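Local coordinates for protein IroE-like serine hydrolase (Shewanella oneidensis, PDB 3GFF) that probably hydrolyses ester bonds as a serine hydrolase of the alpha/beta-hydrolase clan, at residues Y36-L49 with I129-G143. Residues are numbered along the deposited sequence; the frame is centred on the assembly and turned at random.
Sequences YAQSLEAYPVVYLL and IESQLRTNGINVLVG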
loop_
_atom_site.group_PDB
_atom_site.type_symbol
_atom_site.label_atom_id
_atom_site.label_comp_id
_atom_site.label_asym_id
_atom_site.label_seq_id
_atom_site.Cartn_x
_atom_site.Cartn_y
_atom_site.Cartn_z
ATOM N N TYR A 36 15.855 13.203 9.219
ATOM C CA TYR A 36 15.458 14.066 10.335
ATOM C C TYR A 36 16.635 14.711 11.108
ATOM O O TYR A 36 16.731 15.937 11.185
ATOM C CB TYR A 36 14.512 13.346 11.304
ATOM C CG TYR A 36 14.020 14.299 12.359
ATOM C CD1 TYR A 36 12.986 15.211 12.089
ATOM C CD2 TYR A 36 14.615 14.333 13.619
ATOM C CE1 TYR A 36 12.566 16.129 13.067
ATOM C CE2 TYR A 36 14.193 15.236 14.585
ATOM C CZ TYR A 36 13.185 16.127 14.315
ATOM O OH TYR A 36 12.811 17.022 15.303
ATOM N N ALA A 37 17.535 13.885 11.641
ATOM C CA ALA A 37 18.683 14.345 12.414
ATOM C C ALA A 37 19.705 15.185 11.644
ATOM O O ALA A 37 20.534 15.857 12.264
ATOM C CB ALA A 37 19.395 13.139 13.080
ATOM N N GLN A 38 19.588 15.237 10.318
ATOM C CA GLN A 38 20.612 15.874 9.479
ATOM C C GLN A 38 20.455 17.348 9.098
ATOM O O GLN A 38 21.312 17.892 8.402
ATOM C CB GLN A 38 20.843 15.005 8.250
ATOM C CG GLN A 38 21.409 13.626 8.614
ATOM C CD GLN A 38 21.556 12.697 7.425
ATOM O OE1 GLN A 38 20.577 12.283 6.822
ATOM N NE2 GLN A 38 22.771 12.313 7.138
ATOM N N SER A 39 19.398 17.999 9.563
ATOM C CA SER A 39 19.232 19.420 9.303
ATOM C C SER A 39 18.310 20.042 10.349
ATOM O O SER A 39 17.914 19.370 11.293
ATOM C CB SER A 39 18.648 19.667 7.900
ATOM O OG SER A 39 17.287 19.270 7.812
ATOM N N LEU A 40 17.985 21.322 10.137
ATOM C CA LEU A 40 17.062 22.067 10.949
ATOM C C LEU A 40 15.677 22.110 10.313
ATOM O O LEU A 40 14.796 22.878 10.745
ATOM C CB LEU A 40 17.598 23.483 11.175
ATOM C CG LEU A 40 18.722 23.469 12.195
ATOM C CD1 LEU A 40 19.268 24.856 12.417
ATOM C CD2 LEU A 40 18.204 22.853 13.506
ATOM N N GLU A 41 15.440 21.251 9.327
ATOM C CA GLU A 41 14.146 21.255 8.638
ATOM C C GLU A 41 12.990 20.863 9.577
ATOM O O GLU A 41 13.139 19.985 10.427
ATOM C CB GLU A 41 14.213 20.361 7.383
ATOM C CG GLU A 41 12.937 20.248 6.622
ATOM C CD GLU A 41 13.060 19.489 5.302
ATOM O OE1 GLU A 41 14.155 19.077 4.903
ATOM O OE2 GLU A 41 12.020 19.293 4.649
ATOM N N ALA A 42 11.845 21.529 9.404
ATOM C CA ALA A 42 10.643 21.287 10.190
ATOM C C ALA A 42 9.712 20.565 9.237
ATOM O O ALA A 42 9.637 20.936 8.085
ATOM C CB ALA A 42 10.026 22.608 10.686
ATOM N N TYR A 43 8.999 19.559 9.739
ATOM C CA TYR A 43 8.110 18.696 8.947
ATOM C C TYR A 43 6.631 18.778 9.357
ATOM O O TYR A 43 6.305 19.174 10.472
ATOM C CB TYR A 43 8.574 17.250 9.129
ATOM C CG TYR A 43 10.000 17.052 8.670
ATOM C CD1 TYR A 43 10.287 16.789 7.329
ATOM C CD2 TYR A 43 11.057 17.189 9.554
ATOM C CE1 TYR A 43 11.598 16.642 6.894
ATOM C CE2 TYR A 43 12.384 17.032 9.139
ATOM C CZ TYR A 43 12.646 16.773 7.809
ATOM O OH TYR A 43 13.942 16.637 7.376
ATOM N N PRO A 44 5.723 18.403 8.439
ATOM C CA PRO A 44 4.333 18.270 8.848
ATOM C C PRO A 44 4.173 17.063 9.745
ATOM O O PRO A 44 5.050 16.198 9.804
ATOM C CB PRO A 44 3.581 18.016 7.540
ATOM C CG PRO A 44 4.612 17.898 6.475
ATOM C CD PRO A 44 5.945 18.085 7.014
ATOM N N VAL A 45 3.037 16.970 10.419
ATOM C CA VAL A 45 2.793 15.850 11.307
ATOM C C VAL A 45 1.516 15.170 10.868
ATOM O O VAL A 45 0.465 15.811 10.761
ATOM C CB VAL A 45 2.678 16.278 12.786
ATOM C CG1 VAL A 45 2.548 14.998 13.728
ATOM C CG2 VAL A 45 3.869 17.155 13.200
ATOM N N VAL A 46 1.615 13.866 10.611
ATOM C CA VAL A 46 0.448 13.069 10.215
ATOM C C VAL A 46 0.084 12.228 11.427
ATOM O O VAL A 46 0.820 11.330 11.859
ATOM C CB VAL A 46 0.682 12.226 8.911
ATOM C CG1 VAL A 46 -0.525 11.378 8.602
ATOM C CG2 VAL A 46 0.932 13.156 7.674
ATOM N N TYR A 47 -1.050 12.563 12.015
ATOM C CA TYR A 47 -1.567 11.810 13.177
ATOM C C TYR A 47 -2.477 10.682 12.712
ATOM O O TYR A 47 -3.458 10.945 12.046
ATOM C CB TYR A 47 -2.355 12.738 14.094
ATOM C CG TYR A 47 -1.511 13.725 14.896
ATOM C CD1 TYR A 47 -1.158 14.949 14.357
ATOM C CD2 TYR A 47 -1.153 13.467 16.217
ATOM C CE1 TYR A 47 -0.461 15.861 15.070
ATOM C CE2 TYR A 47 -0.433 14.368 16.947
ATOM C CZ TYR A 47 -0.083 15.571 16.363
ATOM O OH TYR A 47 0.623 16.525 17.041
ATOM N N LEU A 48 -2.139 9.437 13.052
ATOM C CA LEU A 48 -2.939 8.272 12.675
ATOM C C LEU A 48 -3.682 7.710 13.912
ATOM O O LEU A 48 -3.043 7.358 14.914
ATOM C CB LEU A 48 -2.049 7.161 12.097
ATOM C CG LEU A 48 -1.033 7.529 11.002
ATOM C CD1 LEU A 48 -0.175 6.307 10.717
ATOM C CD2 LEU A 48 -1.743 8.077 9.681
ATOM N N LEU A 49 -5.018 7.660 13.833
ATOM C CA LEU A 49 -5.843 7.043 14.862
ATOM C C LEU A 49 -5.798 5.527 14.687
ATOM O O LEU A 49 -5.332 5.046 13.654
ATOM C CB LEU A 49 -7.280 7.541 14.771
ATOM C CG LEU A 49 -7.454 9.044 14.987
ATOM C CD1 LEU A 49 -8.918 9.415 14.979
ATOM C CD2 LEU A 49 -6.782 9.494 16.274
ATOM N N ILE A 129 4.545 16.740 21.461
ATOM C CA ILE A 129 5.190 16.381 20.196
ATOM C C ILE A 129 5.912 17.602 19.658
ATOM O O ILE A 129 7.068 17.548 19.287
ATOM C CB ILE A 129 4.128 15.973 19.131
ATOM C CG1 ILE A 129 3.347 14.702 19.542
ATOM C CG2 ILE A 129 4.753 15.800 17.726
ATOM C CD1 ILE A 129 4.064 13.466 19.390
ATOM N N GLU A 130 5.229 18.730 19.657
ATOM C CA GLU A 130 5.811 19.944 19.094
ATOM C C GLU A 130 6.961 20.522 19.896
ATOM O O GLU A 130 7.781 21.238 19.339
ATOM C CB GLU A 130 4.733 20.987 18.858
ATOM C CG GLU A 130 3.704 20.547 17.862
ATOM C CD GLU A 130 2.634 21.581 17.598
ATOM O OE1 GLU A 130 2.837 22.740 17.961
ATOM O OE2 GLU A 130 1.575 21.239 17.023
ATOM N N SER A 131 7.002 20.245 21.197
ATOM C CA SER A 131 8.096 20.710 22.041
ATOM C C SER A 131 9.305 19.794 21.898
ATOM O O SER A 131 10.395 20.215 22.188
ATOM C CB SER A 131 7.693 20.810 23.517
ATOM O OG SER A 131 7.676 19.544 24.168
ATOM N N GLN A 132 9.088 18.552 21.451
ATOM C CA GLN A 132 10.145 17.566 21.256
ATOM C C GLN A 132 10.673 17.512 19.809
ATOM O O GLN A 132 11.871 17.274 19.580
ATOM C CB GLN A 132 9.645 16.165 21.650
ATOM C CG GLN A 132 9.342 16.052 23.142
ATOM C CD GLN A 132 8.636 14.759 23.557
ATOM O OE1 GLN A 132 8.231 13.928 22.720
ATOM N NE2 GLN A 132 8.511 14.572 24.895
ATOM N N LEU A 133 9.789 17.721 18.839
ATOM C CA LEU A 133 10.203 17.654 17.445
ATOM C C LEU A 133 10.014 18.971 16.667
ATOM O O LEU A 133 9.248 19.858 17.061
ATOM C CB LEU A 133 9.436 16.534 16.747
ATOM C CG LEU A 133 9.392 15.130 17.387
ATOM C CD1 LEU A 133 8.304 14.306 16.674
ATOM C CD2 LEU A 133 10.716 14.389 17.366
ATOM N N ARG A 134 10.711 19.061 15.534
ATOM C CA ARG A 134 10.623 20.217 14.651
ATOM C C ARG A 134 9.463 20.034 13.678
ATOM O O ARG A 134 9.585 19.335 12.648
ATOM C CB ARG A 134 11.937 20.415 13.903
ATOM C CG ARG A 134 13.140 20.689 14.843
ATOM C CD ARG A 134 14.406 21.056 14.013
ATOM N NE ARG A 134 14.558 20.145 12.883
ATOM C CZ ARG A 134 15.191 18.976 12.902
ATOM N NH1 ARG A 134 15.840 18.559 13.966
ATOM N NH2 ARG A 134 15.213 18.231 11.808
ATOM N N THR A 135 8.333 20.640 14.044
ATOM C CA THR A 135 7.102 20.567 13.278
ATOM C C THR A 135 6.877 21.896 12.563
ATOM O O THR A 135 7.219 22.953 13.087
ATOM C CB THR A 135 5.920 20.240 14.184
ATOM O OG1 THR A 135 5.668 21.343 15.076
ATOM C CG2 THR A 135 6.239 18.963 14.984
ATOM N N ASN A 136 6.253 21.845 11.396
ATOM C CA ASN A 136 6.112 23.040 10.539
ATOM C C ASN A 136 4.750 23.730 10.450
ATOM O O ASN A 136 4.571 24.614 9.604
ATOM C CB ASN A 136 6.608 22.727 9.121
ATOM C CG ASN A 136 5.639 21.877 8.312
ATOM O OD1 ASN A 136 4.490 21.676 8.704
ATOM N ND2 ASN A 136 6.088 21.430 7.128
ATOM N N GLY A 137 3.804 23.327 11.291
ATOM C CA GLY A 137 2.487 23.974 11.314
ATOM C C GLY A 137 1.426 23.296 10.487
ATOM O O GLY A 137 0.267 23.644 10.574
ATOM N N ILE A 138 1.820 22.324 9.675
ATOM C CA ILE A 138 0.874 21.552 8.882
ATOM C C ILE A 138 0.580 20.228 9.597
ATOM O O ILE A 138 1.469 19.369 9.732
ATOM C CB ILE A 138 1.419 21.322 7.441
ATOM C CG1 ILE A 138 1.710 22.674 6.764
ATOM C CG2 ILE A 138 0.432 20.536 6.608
ATOM C CD1 ILE A 138 0.511 23.614 6.724
ATOM N N ASN A 139 -0.652 20.091 10.088
ATOM C CA ASN A 139 -1.063 18.887 10.807
ATOM C C ASN A 139 -2.225 18.212 10.094
ATOM O O ASN A 139 -3.228 18.877 9.778
ATOM C CB ASN A 139 -1.496 19.238 12.231
ATOM C CG ASN A 139 -0.424 19.936 12.998
ATOM O OD1 ASN A 139 0.646 19.379 13.235
ATOM N ND2 ASN A 139 -0.690 21.181 13.382
ATOM N N VAL A 140 -2.098 16.896 9.913
ATOM C CA VAL A 140 -3.070 16.067 9.204
ATOM C C VAL A 140 -3.609 14.992 10.148
ATOM O O VAL A 140 -2.852 14.413 10.882
ATOM C CB VAL A 140 -2.403 15.390 7.943
ATOM C CG1 VAL A 140 -3.374 14.424 7.209
ATOM C CG2 VAL A 140 -1.861 16.460 6.986
ATOM N N LEU A 141 -4.921 14.758 10.138
ATOM C CA LEU A 141 -5.544 13.705 10.951
ATOM C C LEU A 141 -6.088 12.662 9.992
ATOM O O LEU A 141 -6.828 13.014 9.033
ATOM C CB LEU A 141 -6.660 14.247 11.874
ATOM C CG LEU A 141 -7.386 13.254 12.825
ATOM C CD1 LEU A 141 -6.425 12.587 13.805
ATOM C CD2 LEU A 141 -8.496 13.980 13.589
ATOM N N VAL A 142 -5.712 11.395 10.241
ATOM C CA VAL A 142 -6.170 10.234 9.463
ATOM C C VAL A 142 -7.023 9.314 10.382
ATOM O O VAL A 142 -6.528 8.744 11.360
ATOM C CB VAL A 142 -4.984 9.433 8.819
ATOM C CG1 VAL A 142 -5.488 8.236 7.999
ATOM C CG2 VAL A 142 -4.084 10.344 7.972
ATOM N N GLY A 143 -8.317 9.224 10.081
ATOM C CA GLY A 143 -9.249 8.425 10.849
ATOM C C GLY A 143 -9.957 7.442 9.932
ATOM O O GLY A 143 -10.400 7.809 8.844
HETATM O O HOH W 1 13.872 17.104 17.637
HETATM O O HOH W 2 8.862 23.403 6.721
HETATM O O HOH W 3 1.365 18.846 15.780
HETATM O O HOH W 4 -6.273 5.701 11.176
#
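Y36 lays its ring flat against the guanidinium of R134, planes 15° apart, in a cation-pi stack with R134 CZ 4.1 Å from the ring centroid. A tyrosine suits this place because its OH also accepts a hydrogen bond from R134 N (2.9 Å), while a water links it to Q132 O. R134 NH2 donates to Y36 O (2.8 Å), nearly in the guanidinium plane; NE and NH2 together grip E41 O side-on, NE at 2.8 Å. A bend at chi3 (-45°) lets the guanidinium reach the carbonyls at both ends of the turn, where S39 OG accepts a bond from E41 N in an ST turn. The A42 methyl rests on T135 O, and Y43 N bonds R134 O. Beyond Y43 a beta bulge shifts the register by two; N136 spends its OD1 on I138 N, an Asx turn, and packs its amide against P44. Parallel pairing, begun at Y43 with T135, resumes at V45, with backbone bonds from V45 N to I138 O through to L49 N to V142 O. V45 CG2 presses tightly on T135 CG2 (3.5 Å), and Y47 OH donates to a water shared by E130 OE2 and N139 OD1; N139 ND2 bonds L161 O. On the other face, L48 CD2 meets V142 CB (3.6 Å) and V46 CG1 meets V142 CG2: branched, apolar residues fitting a buried sheet. Strand 43-48 lies between strands 77-81 and 138-144, with helix 114-132 over the V45 and Y47 face, and 138-144 leads into a probable nucleophile elbow beginning at G143.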